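Local coordinates for acetyltransferase (Klebsiella pneumoniae, PDB 5XUN), which probably transfers the acetyl group of acetyl-CoA to glycyl-tRNA(Gly), as the GNAT-family toxin of a type II toxin-antitoxin system, at residues E8-A11 and S15-I18; E34-Q39 and L60-L65; F70-L75 and T79-I84; F150-D155 and N159-P164. The protein carries 1 engineered substitution. All blocks are in the same frame, centred on the assembly; numbering follows the deposited sequence.

Contact 1. Residues E8-A11 and S15-I18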
loop_
_atom_site.group_PDB
_atom_site.type_symbol
_atom_site.label_atom_id
_atom_site.label_comp_id
_atom_site.label_asym_id
_atom_site.label_seq_id
_atom_site.Cartn_x
_atom_site.Cartn_y
_atom_site.Cartn_z
ATOM N N GLU B 8 9.139 -8.333 15.469
ATOM C CA GLU B 8 7.787 -8.846 15.308
ATOM C C GLU B 8 6.842 -7.675 15.079
ATOM O O GLU B 8 7.130 -6.539 15.461
ATOM C CB GLU B 8 7.342 -9.656 16.535
ATOM C CG GLU B 8 7.238 -8.814 17.801
ATOM C CD GLU B 8 7.040 -9.637 19.062
ATOM O OE1 GLU B 8 7.576 -10.764 19.147
ATOM O OE2 GLU B 8 6.328 -9.154 19.971
ATOM N N MET B 9 5.719 -7.959 14.428
ATOM C CA MET B 9 4.610 -7.016 14.441
ATOM C C MET B 9 4.138 -6.838 15.877
ATOM O O MET B 9 4.126 -7.794 16.659
ATOM C CB MET B 9 3.459 -7.520 13.564
ATOM C CG MET B 9 2.171 -6.702 13.693
ATOM S SD MET B 9 0.959 -7.112 12.423
ATOM C CE MET B 9 1.994 -6.854 10.983
ATOM N N ILE B 10 3.788 -5.605 16.243
ATOM C CA ILE B 10 3.410 -5.354 17.631
ATOM C C ILE B 10 2.189 -6.189 17.978
ATOM O O ILE B 10 1.202 -6.227 17.233
ATOM C CB ILE B 10 3.179 -3.855 17.880
ATOM C CG1 ILE B 10 2.102 -3.300 16.954
ATOM C CG2 ILE B 10 4.498 -3.097 17.703
ATOM C CD1 ILE B 10 1.694 -1.877 17.284
ATOM N N ALA B 11 2.270 -6.888 19.106
ATOM C CA ALA B 11 1.232 -7.826 19.502
ATOM C C ALA B 11 -0.042 -7.093 19.908
ATOM O O ALA B 11 -0.014 -5.928 20.322
ATOM C CB ALA B 11 1.725 -8.708 20.649
ATOM N N SER B 15 1.870 -5.851 25.308
ATOM C CA SER B 15 2.409 -6.157 26.627
ATOM C C SER B 15 3.918 -5.974 26.676
ATOM O O SER B 15 4.637 -6.785 27.268
ATOM C CB SER B 15 2.014 -7.577 27.019
ATOM O OG SER B 15 2.374 -7.860 28.359
ATOM N N TYR B 16 4.430 -4.947 26.011
ATOM C CA TYR B 16 5.857 -4.677 25.995
ATOM C C TYR B 16 6.258 -3.801 27.170
ATOM O O TYR B 16 5.487 -2.960 27.637
ATOM C CB TYR B 16 6.271 -3.999 24.687
ATOM C CG TYR B 16 5.906 -4.801 23.468
ATOM C CD1 TYR B 16 6.494 -6.038 23.236
ATOM C CD2 TYR B 16 4.974 -4.332 22.550
ATOM C CE1 TYR B 16 6.166 -6.788 22.129
ATOM C CE2 TYR B 16 4.638 -5.077 21.439
ATOM C CZ TYR B 16 5.238 -6.305 21.233
ATOM O OH TYR B 16 4.910 -7.057 20.129
ATOM N N ASP B 17 7.482 -4.011 27.647
ATOM C CA ASP B 17 8.103 -3.104 28.603
ATOM C C ASP B 17 8.737 -1.968 27.813
ATOM O O ASP B 17 9.775 -2.154 27.171
ATOM C CB ASP B 17 9.144 -3.839 29.445
ATOM C CG ASP B 17 9.818 -2.939 30.485
ATOM O OD1 ASP B 17 9.567 -1.715 30.508
ATOM O OD2 ASP B 17 10.603 -3.470 31.295
ATOM N N ILE B 18 8.113 -0.795 27.845
ATOM C CA ILE B 18 8.631 0.370 27.139
ATOM C C ILE B 18 9.146 1.433 28.100
ATOM O O ILE B 18 9.549 2.516 27.661
ATOM C CB ILE B 18 7.577 0.959 26.191
ATOM C CG1 ILE B 18 6.374 1.474 26.982
ATOM C CG2 ILE B 18 7.127 -0.093 25.188
ATOM C CD1 ILE B 18 5.483 2.419 26.195
#

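Contact 2. Residues E34-Q39 and L60-L65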
loop_
_atom_site.group_PDB
_atom_site.type_symbol
_atom_site.label_atom_id
_atom_site.label_comp_id
_atom_site.label_asym_id
_atom_site.label_seq_id
_atom_site.Cartn_x
_atom_site.Cartn_y
_atom_site.Cartn_z
ATOM N N GLU B 34 2.222 7.123 23.143
ATOM C CA GLU B 34 0.867 7.645 23.062
ATOM C C GLU B 34 0.082 7.129 21.866
ATOM O O GLU B 34 -1.119 6.882 21.984
ATOM C CB GLU B 34 0.909 9.173 22.966
ATOM C CG GLU B 34 1.933 9.856 23.838
ATOM C CD GLU B 34 1.477 11.211 24.348
ATOM O OE1 GLU B 34 1.898 11.611 25.451
ATOM O OE2 GLU B 34 0.757 11.916 23.610
ATOM N N HIS B 35 0.732 6.931 20.720
ATOM C CA HIS B 35 0.011 6.807 19.463
ATOM C C HIS B 35 0.259 5.528 18.680
ATOM O O HIS B 35 -0.592 5.167 17.863
ATOM C CB HIS B 35 0.349 7.989 18.544
ATOM C CG HIS B 35 0.217 9.329 19.204
ATOM N ND1 HIS B 35 -1.002 9.876 19.539
ATOM C CD2 HIS B 35 1.150 10.239 19.572
ATOM C CE1 HIS B 35 -0.817 11.058 20.096
ATOM N NE2 HIS B 35 0.480 11.304 20.127
ATOM N N LEU B 36 1.380 4.837 18.893
ATOM C CA LEU B 36 1.719 3.704 18.040
ATOM C C LEU B 36 0.579 2.699 17.982
ATOM O O LEU B 36 0.057 2.385 16.907
ATOM C CB LEU B 36 2.988 3.020 18.543
ATOM C CG LEU B 36 3.346 1.765 17.739
ATOM C CD1 LEU B 36 3.574 2.135 16.285
ATOM C CD2 LEU B 36 4.568 1.091 18.319
ATOM N N LYS B 37 0.150 2.222 19.149
ATOM C CA LYS B 37 -0.820 1.142 19.202
ATOM C C LYS B 37 -2.178 1.584 18.676
ATOM O O LYS B 37 -2.862 0.818 17.988
ATOM C CB LYS B 37 -0.924 0.640 20.639
ATOM C CG LYS B 37 -2.094 -0.256 20.917
ATOM C CD LYS B 37 -1.913 -1.625 20.332
ATOM C CE LYS B 37 -3.031 -2.526 20.824
ATOM N NZ LYS B 37 -3.251 -3.698 19.926
ATOM N N ARG B 38 -2.582 2.820 18.971
ATOM C CA ARG B 38 -3.901 3.266 18.541
ATOM C C ARG B 38 -3.957 3.456 17.032
ATOM O O ARG B 38 -4.975 3.153 16.401
ATOM C CB ARG B 38 -4.292 4.564 19.246
ATOM C CG ARG B 38 -5.631 5.112 18.749
ATOM C CD ARG B 38 -6.070 6.355 19.492
ATOM N NE ARG B 38 -5.058 7.407 19.469
ATOM C CZ ARG B 38 -4.212 7.652 20.464
ATOM N NH1 ARG B 38 -3.331 8.630 20.345
ATOM N NH2 ARG B 38 -4.239 6.918 21.574
ATOM N N GLN B 39 -2.890 3.988 16.439
ATOM C CA GLN B 39 -2.891 4.160 14.991
ATOM C C GLN B 39 -2.716 2.825 14.270
ATOM O O GLN B 39 -3.219 2.661 13.155
ATOM C CB GLN B 39 -1.819 5.171 14.585
ATOM C CG GLN B 39 -2.132 6.566 15.096
ATOM C CD GLN B 39 -1.162 7.635 14.622
ATOM O OE1 GLN B 39 -0.390 7.433 13.684
ATOM N NE2 GLN B 39 -1.198 8.785 15.281
ATOM N N LEU B 60 13.069 -2.409 22.269
ATOM C CA LEU B 60 14.302 -1.680 22.022
ATOM C C LEU B 60 14.299 -0.924 20.701
ATOM O O LEU B 60 15.252 -0.182 20.427
ATOM C CB LEU B 60 15.502 -2.643 22.064
ATOM C CG LEU B 60 15.953 -3.194 23.427
ATOM C CD1 LEU B 60 16.219 -2.062 24.409
ATOM C CD2 LEU B 60 14.975 -4.200 24.018
ATOM N N GLY B 61 13.264 -1.088 19.885
ATOM C CA GLY B 61 13.127 -0.328 18.658
ATOM C C GLY B 61 11.799 -0.641 18.008
ATOM O O GLY B 61 11.138 -1.626 18.351
ATOM N N TYR B 62 11.409 0.215 17.066
ATOM C CA TYR B 62 10.142 -0.002 16.380
ATOM C C TYR B 62 10.143 0.745 15.054
ATOM O O TYR B 62 10.964 1.642 14.834
ATOM C CB TYR B 62 8.961 0.439 17.255
ATOM C CG TYR B 62 8.724 1.939 17.298
ATOM C CD1 TYR B 62 9.408 2.758 18.201
ATOM C CD2 TYR B 62 7.797 2.529 16.460
ATOM C CE1 TYR B 62 9.181 4.133 18.233
ATOM C CE2 TYR B 62 7.565 3.872 16.484
ATOM C CZ TYR B 62 8.249 4.678 17.376
ATOM O OH TYR B 62 7.995 6.030 17.375
ATOM N N TYR B 63 9.206 0.370 14.173
ATOM C CA TYR B 63 8.983 1.130 12.944
ATOM C C TYR B 63 7.527 0.985 12.507
ATOM O O TYR B 63 6.824 0.070 12.940
ATOM C CB TYR B 63 9.950 0.706 11.821
ATOM C CG TYR B 63 9.697 -0.628 11.136
ATOM C CD1 TYR B 63 8.729 -0.753 10.139
ATOM C CD2 TYR B 63 10.457 -1.747 11.451
ATOM C CE1 TYR B 63 8.519 -1.963 9.491
ATOM C CE2 TYR B 63 10.253 -2.960 10.814
ATOM C CZ TYR B 63 9.283 -3.062 9.831
ATOM O OH TYR B 63 9.080 -4.262 9.190
ATOM N N THR B 64 7.081 1.899 11.632
ATOM C CA THR B 64 5.710 1.894 11.127
ATOM C C THR B 64 5.683 2.009 9.603
ATOM O O THR B 64 6.519 2.688 9.001
ATOM C CB THR B 64 4.872 3.055 11.718
ATOM O OG1 THR B 64 5.312 4.294 11.163
ATOM C CG2 THR B 64 5.028 3.124 13.218
ATOM N N LEU B 65 4.676 1.374 8.985
ATOM C CA LEU B 65 4.483 1.390 7.535
ATOM C C LEU B 65 3.064 1.822 7.194
ATOM O O LEU B 65 2.102 1.360 7.810
ATOM C CB LEU B 65 4.751 0.005 6.924
ATOM C CG LEU B 65 6.163 -0.531 7.164
ATOM C CD1 LEU B 65 6.328 -1.967 6.671
ATOM C CD2 LEU B 65 7.162 0.380 6.490
#

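Contact 3. Residues F70-L75 and T79-I84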
loop_
_atom_site.group_PDB
_atom_site.type_symbol
_atom_site.label_atom_id
_atom_site.label_comp_id
_atom_site.label_asym_id
_atom_site.label_seq_id
_atom_site.Cartn_x
_atom_site.Cartn_y
_atom_site.Cartn_z
ATOM N N PHE B 70 3.367 9.396 -4.060
ATOM C CA PHE B 70 4.136 10.631 -4.096
ATOM C C PHE B 70 4.241 11.108 -5.535
ATOM O O PHE B 70 4.136 10.318 -6.477
ATOM C CB PHE B 70 5.526 10.448 -3.474
ATOM C CG PHE B 70 6.442 9.550 -4.264
ATOM C CD1 PHE B 70 6.407 8.177 -4.099
ATOM C CD2 PHE B 70 7.368 10.088 -5.140
ATOM C CE1 PHE B 70 7.259 7.355 -4.811
ATOM C CE2 PHE B 70 8.226 9.274 -5.858
ATOM C CZ PHE B 70 8.173 7.906 -5.694
ATOM N N GLU B 71 4.436 12.419 -5.685
ATOM C CA GLU B 71 4.438 13.051 -7.000
ATOM C C GLU B 71 5.517 12.462 -7.897
ATOM O O GLU B 71 6.680 12.353 -7.502
ATOM C CB GLU B 71 4.632 14.561 -6.869
ATOM C CG GLU B 71 3.395 15.298 -6.380
ATOM C CD GLU B 71 3.474 16.794 -6.621
ATOM O OE1 GLU B 71 4.238 17.215 -7.518
ATOM O OE2 GLU B 71 2.769 17.546 -5.915
ATOM N N ARG B 72 5.123 12.097 -9.116
ATOM C CA ARG B 72 6.060 11.527 -10.078
ATOM C C ARG B 72 7.260 12.436 -10.322
ATOM O O ARG B 72 8.372 11.945 -10.552
ATOM C CB ARG B 72 5.315 11.230 -11.383
ATOM C CG ARG B 72 6.155 11.296 -12.645
ATOM C CD ARG B 72 5.286 11.177 -13.878
ATOM N NE ARG B 72 4.288 12.237 -13.980
ATOM C CZ ARG B 72 3.325 12.265 -14.897
ATOM N NH1 ARG B 72 3.225 11.288 -15.787
ATOM N NH2 ARG B 72 2.451 13.263 -14.919
ATOM N N GLY B 73 7.071 13.755 -10.230
ATOM C CA GLY B 73 8.147 14.689 -10.522
ATOM C C GLY B 73 9.303 14.652 -9.543
ATOM O O GLY B 73 10.396 15.116 -9.880
ATOM N N MET B 74 9.101 14.085 -8.355
ATOM C CA MET B 74 10.178 14.014 -7.374
ATOM C C MET B 74 11.259 13.022 -7.775
ATOM O O MET B 74 12.366 13.079 -7.231
ATOM C CB MET B 74 9.618 13.623 -6.007
ATOM C CG MET B 74 8.459 14.480 -5.514
ATOM S SD MET B 74 8.050 14.057 -3.810
ATOM C CE MET B 74 7.161 15.516 -3.283
ATOM N N LEU B 75 10.960 12.118 -8.700
ATOM C CA LEU B 75 11.939 11.137 -9.145
ATOM C C LEU B 75 13.112 11.829 -9.836
ATOM O O LEU B 75 12.898 12.721 -10.669
ATOM C CB LEU B 75 11.283 10.144 -10.102
ATOM C CG LEU B 75 11.013 8.703 -9.661
ATOM C CD1 LEU B 75 10.285 8.639 -8.344
ATOM C CD2 LEU B 75 10.253 7.965 -10.733
ATOM N N THR B 79 13.792 9.305 -17.049
ATOM C CA THR B 79 13.446 8.027 -17.658
ATOM C C THR B 79 12.426 7.283 -16.807
ATOM O O THR B 79 11.419 6.780 -17.319
ATOM C CB THR B 79 14.716 7.191 -17.851
ATOM O OG1 THR B 79 15.373 7.592 -19.029
ATOM C CG2 THR B 79 14.412 5.720 -17.929
ATOM N N GLN B 80 12.634 7.209 -15.500
ATOM C CA GLN B 80 11.671 6.563 -14.631
ATOM C C GLN B 80 10.376 7.319 -14.661
ATOM O O GLN B 80 9.335 6.699 -14.677
ATOM C CB GLN B 80 12.120 6.461 -13.186
ATOM C CG GLN B 80 13.485 5.929 -12.928
ATOM C CD GLN B 80 13.619 4.449 -12.966
ATOM O OE1 GLN B 80 13.174 3.786 -13.905
ATOM N NE2 GLN B 80 14.330 3.906 -11.964
ATOM N N GLN B 81 10.454 8.653 -14.668
ATOM C CA GLN B 81 9.232 9.452 -14.694
ATOM C C GLN B 81 8.365 9.117 -15.902
ATOM O O GLN B 81 7.138 9.032 -15.787
ATOM C CB GLN B 81 9.566 10.942 -14.695
ATOM C CG GLN B 81 9.858 11.525 -13.332
ATOM C CD GLN B 81 10.196 12.997 -13.401
ATOM O OE1 GLN B 81 9.473 13.779 -14.022
ATOM N NE2 GLN B 81 11.296 13.386 -12.767
ATOM N N LYS B 82 8.983 8.945 -17.074
ATOM C CA LYS B 82 8.223 8.605 -18.273
ATOM C C LYS B 82 7.525 7.258 -18.149
ATOM O O LYS B 82 6.532 7.020 -18.845
ATOM C CB LYS B 82 9.139 8.606 -19.502
ATOM C CG LYS B 82 9.684 9.976 -19.874
ATOM C CD LYS B 82 10.070 10.009 -21.338
ATOM C CE LYS B 82 10.700 11.334 -21.723
ATOM N NZ LYS B 82 11.247 11.287 -23.114
ATOM N N LYS B 83 8.023 6.373 -17.286
ATOM C CA LYS B 83 7.363 5.097 -17.041
ATOM C C LYS B 83 6.158 5.226 -16.115
ATOM O O LYS B 83 5.344 4.297 -16.058
ATOM C CB LYS B 83 8.357 4.089 -16.455
ATOM N N ILE B 84 6.022 6.344 -15.403
ATOM C CA ILE B 84 4.886 6.564 -14.510
ATOM C C ILE B 84 3.851 7.400 -15.253
ATOM O O ILE B 84 4.000 8.625 -15.326
ATOM C CB ILE B 84 5.294 7.310 -13.229
ATOM C CG1 ILE B 84 6.604 6.784 -12.626
ATOM C CG2 ILE B 84 4.168 7.221 -12.206
ATOM C CD1 ILE B 84 6.577 5.392 -12.140
HETATM O O HOH W 1 11.469 16.484 -12.314
#

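Contact 4. Residues F150-D155 and N159-P164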
loop_
_atom_site.group_PDB
_atom_site.type_symbol
_atom_site.label_atom_id
_atom_site.label_comp_id
_atom_site.label_asym_id
_atom_site.label_seq_id
_atom_site.Cartn_x
_atom_site.Cartn_y
_atom_site.Cartn_z
ATOM N N PHE B 150 19.383 4.580 -0.178
ATOM C CA PHE B 150 18.218 5.337 -0.598
ATOM C C PHE B 150 18.651 6.427 -1.568
ATOM O O PHE B 150 19.784 6.908 -1.530
ATOM C CB PHE B 150 17.505 5.956 0.602
ATOM C CG PHE B 150 16.677 4.980 1.405
ATOM C CD1 PHE B 150 17.284 3.988 2.155
ATOM C CD2 PHE B 150 15.294 5.073 1.426
ATOM C CE1 PHE B 150 16.534 3.097 2.903
ATOM C CE2 PHE B 150 14.535 4.184 2.174
ATOM C CZ PHE B 150 15.153 3.198 2.915
ATOM N N ILE B 151 17.751 6.799 -2.464
ATOM C CA ILE B 151 18.053 7.795 -3.479
ATOM C C ILE B 151 17.365 9.095 -3.093
ATOM O O ILE B 151 16.288 9.103 -2.484
ATOM C CB ILE B 151 17.656 7.328 -4.897
ATOM C CG1 ILE B 151 16.148 7.190 -5.028
ATOM C CG2 ILE B 151 18.306 5.995 -5.203
ATOM C CD1 ILE B 151 15.534 8.206 -5.931
ATOM N N GLN B 152 17.949 10.170 -3.536
ATOM C CA GLN B 152 17.465 11.454 -3.177
ATOM C C GLN B 152 16.425 11.991 -4.110
ATOM O O GLN B 152 16.608 12.040 -5.248
ATOM C CB GLN B 152 18.657 12.403 -3.106
ATOM C CG GLN B 152 18.287 13.839 -3.091
ATOM C CD GLN B 152 17.917 14.285 -1.730
ATOM O OE1 GLN B 152 18.756 14.446 -0.891
ATOM N NE2 GLN B 152 16.662 14.562 -1.536
ATOM N N LEU B 153 15.324 12.404 -3.563
ATOM C CA LEU B 153 14.243 12.985 -4.321
ATOM C C LEU B 153 14.310 14.512 -4.296
ATOM O O LEU B 153 14.927 15.057 -3.436
ATOM C CB LEU B 153 12.909 12.542 -3.743
ATOM C CG LEU B 153 12.465 11.091 -3.738
ATOM C CD1 LEU B 153 11.223 10.856 -2.922
ATOM C CD2 LEU B 153 12.282 10.526 -5.112
ATOM N N VAL B 154 13.652 15.188 -5.233
ATOM C CA VAL B 154 13.619 16.661 -5.294
ATOM C C VAL B 154 15.037 17.219 -5.427
ATOM O O VAL B 154 15.721 16.837 -6.319
ATOM C CB VAL B 154 12.792 17.325 -4.165
ATOM C CG1 VAL B 154 12.285 18.698 -4.561
ATOM C CG2 VAL B 154 11.593 16.494 -3.828
ATOM N N ASP B 155 15.464 18.148 -4.583
ATOM C CA ASP B 155 16.816 18.682 -4.683
ATOM C C ASP B 155 17.792 18.026 -3.723
ATOM O O ASP B 155 17.415 17.169 -3.006
ATOM C CB ASP B 155 16.847 20.220 -4.699
ATOM C CG ASP B 155 16.012 20.852 -3.618
ATOM O OD1 ASP B 155 15.178 21.700 -3.939
ATOM O OD2 ASP B 155 16.198 20.543 -2.443
ATOM N N ASN B 159 14.695 16.366 2.349
ATOM C CA ASN B 159 14.702 15.203 3.229
ATOM C C ASN B 159 13.907 14.032 2.669
ATOM O O ASN B 159 13.761 13.012 3.351
ATOM C CB ASN B 159 14.156 15.589 4.608
ATOM C CG ASN B 159 15.136 16.431 5.402
ATOM O OD1 ASN B 159 16.301 16.055 5.572
ATOM N ND2 ASN B 159 14.681 17.591 5.866
ATOM N N LEU B 160 13.420 14.142 1.438
ATOM C CA LEU B 160 12.603 13.098 0.837
ATOM C C LEU B 160 13.516 12.104 0.133
ATOM O O LEU B 160 14.270 12.477 -0.771
ATOM C CB LEU B 160 11.595 13.698 -0.139
ATOM C CG LEU B 160 10.792 14.893 0.387
ATOM C CD1 LEU B 160 9.844 15.418 -0.677
ATOM C CD2 LEU B 160 10.040 14.543 1.658
ATOM N N LEU B 161 13.458 10.846 0.558
ATOM C CA LEU B 161 14.280 9.780 0.011
ATOM C C LEU B 161 13.376 8.639 -0.439
ATOM O O LEU B 161 12.186 8.590 -0.112
ATOM C CB LEU B 161 15.317 9.280 1.026
ATOM C CG LEU B 161 16.188 10.363 1.674
ATOM C CD1 LEU B 161 17.107 9.753 2.714
ATOM C CD2 LEU B 161 16.986 11.118 0.618
ATOM N N PHE B 162 13.954 7.712 -1.195
ATOM C CA PHE B 162 13.159 6.709 -1.884
ATOM C C PHE B 162 14.032 5.497 -2.150
ATOM O O PHE B 162 15.198 5.639 -2.520
ATOM C CB PHE B 162 12.607 7.279 -3.198
ATOM C CG PHE B 162 11.805 6.301 -4.007
ATOM C CD1 PHE B 162 10.552 5.885 -3.581
ATOM C CD2 PHE B 162 12.303 5.804 -5.207
ATOM C CE1 PHE B 162 9.812 4.995 -4.337
ATOM C CE2 PHE B 162 11.569 4.914 -5.963
ATOM C CZ PHE B 162 10.323 4.503 -5.525
ATOM N N TYR B 163 13.466 4.316 -1.964
ATOM C CA TYR B 163 14.157 3.076 -2.302
ATOM C C TYR B 163 13.257 2.278 -3.236
ATOM O O TYR B 163 12.185 1.808 -2.807
ATOM C CB TYR B 163 14.499 2.282 -1.045
ATOM C CG TYR B 163 15.587 1.247 -1.247
ATOM C CD1 TYR B 163 15.290 -0.001 -1.774
ATOM C CD2 TYR B 163 16.907 1.513 -0.893
ATOM C CE1 TYR B 163 16.270 -0.957 -1.951
ATOM C CE2 TYR B 163 17.901 0.561 -1.066
ATOM C CZ TYR B 163 17.577 -0.673 -1.594
ATOM O OH TYR B 163 18.552 -1.633 -1.768
ATOM N N PRO B 164 13.637 2.103 -4.505
ATOM C CA PRO B 164 12.710 1.502 -5.477
ATOM C C PRO B 164 12.488 0.015 -5.246
ATOM O O PRO B 164 13.401 -0.728 -4.876
ATOM C CB PRO B 164 13.384 1.755 -6.832
ATOM C CG PRO B 164 14.780 2.155 -6.544
ATOM C CD PRO B 164 14.927 2.496 -5.096
#

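Contact 1. Residues E8-A11 and S15-I18
E8 and Y16 are brought together by their side-chain torsions. In E8, CG sits between the backbone N and the carbonyl carbon (chi1 65°), and the chain then runs out nearly straight. In Y16, CG lies beside its own backbone N. This sends the ring toward residues 8-11, and the two side chains arrive from opposite directions. They meet in a short hydrogen bond in which Y16 OH donates to E8 OE2 at 2.5 Å. The acceptor uses its anti lone pair, the one turned away from the other carboxylate oxygen. OE2 lies in the plane of the tyrosine ring, at its edge. The carboxylate itself is turned against the ring, with the two planes 55° apart.

The same hydroxyl also accepts a bond. A11 N donates to Y16 OH at 2.8 Å, with an N-H...O angle of 152°. Two bonds therefore grip the phenol oxygen, one to a side chain and one to the backbone. The apolar part of the contact is thin. I10 CB touches Y16 CE2 at 4.0 Å, and A11 CB is 4.3 Å from Y16 CZ. Strand 6-9 is an outermost strand of the GNAT sheet within this chain, and the contact ties the loop that follows back to it, near the surface.

Backbone bonds from E8 to A49 and from I10 to G47 join this end of the chain to strand 46-51. F14 meets the Y16 ring edge-to-face. The Y16 side chain also touches V51 and L59, while I10 packs on L36 and H40 of helix 36-41.

Contact 2. Residues E34-Q39 and L60-L65
L36 reaches from helix 36-41 to Y62 and T64 on strand 59-71. This is helix-on-sheet packing within the GNAT fold, where helices cover the faces of a central mixed sheet. The contact is small but wholly buried.

Across the two segments the interaction is apolar. The two methyl branches of L36 divide the work. CD2 approaches Y62 CD2 at 4.0 Å, coming obliquely to the ring. CD1 goes to T64. L36 has CG anti to the backbone N (chi1 176°), which carries the fork out from the helix toward the strand. It runs alongside the Y62 and T64 side chains, which point the other way. F31 and L45 also pack on L36, and F31 and L32 touch Y62.

The polar ends find partners elsewhere. Y62 OH is hydrogen-bonded to L28 O, which links the strand to helix 26-34. T64 OG1 makes a weak bond with R96 NH1 on the adjoining strand. Q39 OE1 is bonded to Y86 OH of the second subunit, so this helix also takes part in the dimer contact.

Backbone bonds shape both segments. Q39 N donates to H35 O at 2.9 Å in the first turn of the helix. On the strand, L60 and G61 are both set against L50 of strand 46-51, which makes a classic beta bulge. The side chain of T64 is about 8 Å from the bound acetyl coenzyme A.

The tightest approach between the segments is methyl to methyl, with L36 CD1 3.5 Å from T64 CG2.

Contact 3. Residues F70-L75 and T79-I84
R72 and Q81 stand where the two backbones come nearest, with their CA atoms 6.0 Å apart; here a short 3-10 turn, 72-74, packs beside helix 78-83. The side chains of this pair cross at about a right angle, with R72 CG 3.8 Å from Q81 CG. R72 has a bend at chi3 (60°) that swings the guanidinium round to the carbonyl of I84. There NH1 donates to I84 O at 2.8 Å. The donor lies in the carbonyl plane, although the oxygen is tilted 25° out of the guanidinium plane.

The turn and the short helix form the connection between strands 59-71 and 88-99, antiparallel neighbours in the GNAT sheet. Q81 bonds back to the turn. Its extended chain puts NE2 2.7 Å from L75 O, as donor. A water bridges the same amide to the turn, donating to G73 O and accepting from Q81 NE2.

L75 packs against the helix. Its CD2 lies 3.4 Å from Q80 CB, and the same methyl is 4.3 Å from I84 CG1. Y130 touches L75, Q80 and I84, and I84 also packs on I44 of the second subunit.

Contact 4. Residues F150-D155 and N159-P164
I151 and F162 form a hydrogen-bonded antiparallel pair in the hairpin of strands 151-152 and 160-164. I151 N donates to F162 O at 2.8 Å, almost straight at 176°. The return bond, from F162 N to I151 O, is weak. Next comes the non-hydrogen-bonded pair Q152 and L161, and beyond it L153 N donates to L160 O at 3.0 Å.

Side chains add to the backbone bonds. F150 and Y163 meet edge-to-face, the edge of Y163 toward the face of F150, with centroids 5.3 Å apart. Y163 CB also sits over that face in a CH-pi contact. On the I151 and F162 side, I151 CG1 lies at the edge of the F162 ring, and L153 CD2 is 3.8 Å from F162 CB.

Q152 bends at chi2 (82°), which folds its amide back so that NE2 donates to L153 O at 2.6 Å. S158 O takes a further bond from NE2, and K142 NZ binds OE1. Outside the hairpin, L161 and Y163 bond through their backbones to strand 131-135, and L161 packs on L146.

Backbone bonds thus set the register, while side-chain contact between the strands rests on apolar and aromatic packing; the Q152 amide is held by its own bonds at both ends.

Overall arrangement
The four contacts follow one another along the chain; none nests in or crosses another. Contact 1 closes a short loop after strand 6-9, at one margin of the sheet. Contact 2 spans twenty residues and returns helix 36-41 to strand 59-71. It touches contact 1 directly. Contact 3 closes the three-residue link at the far end of that same strand. Contact 4 closes the last hairpin, which includes strand 151-152 at the other margin. It meets contact 3 through M74 and V154 and through the rings of F70 and F162. The two pairs lie on opposite sides of the chain's centre, with centres of contacts 1 and 3 about 37 Å apart.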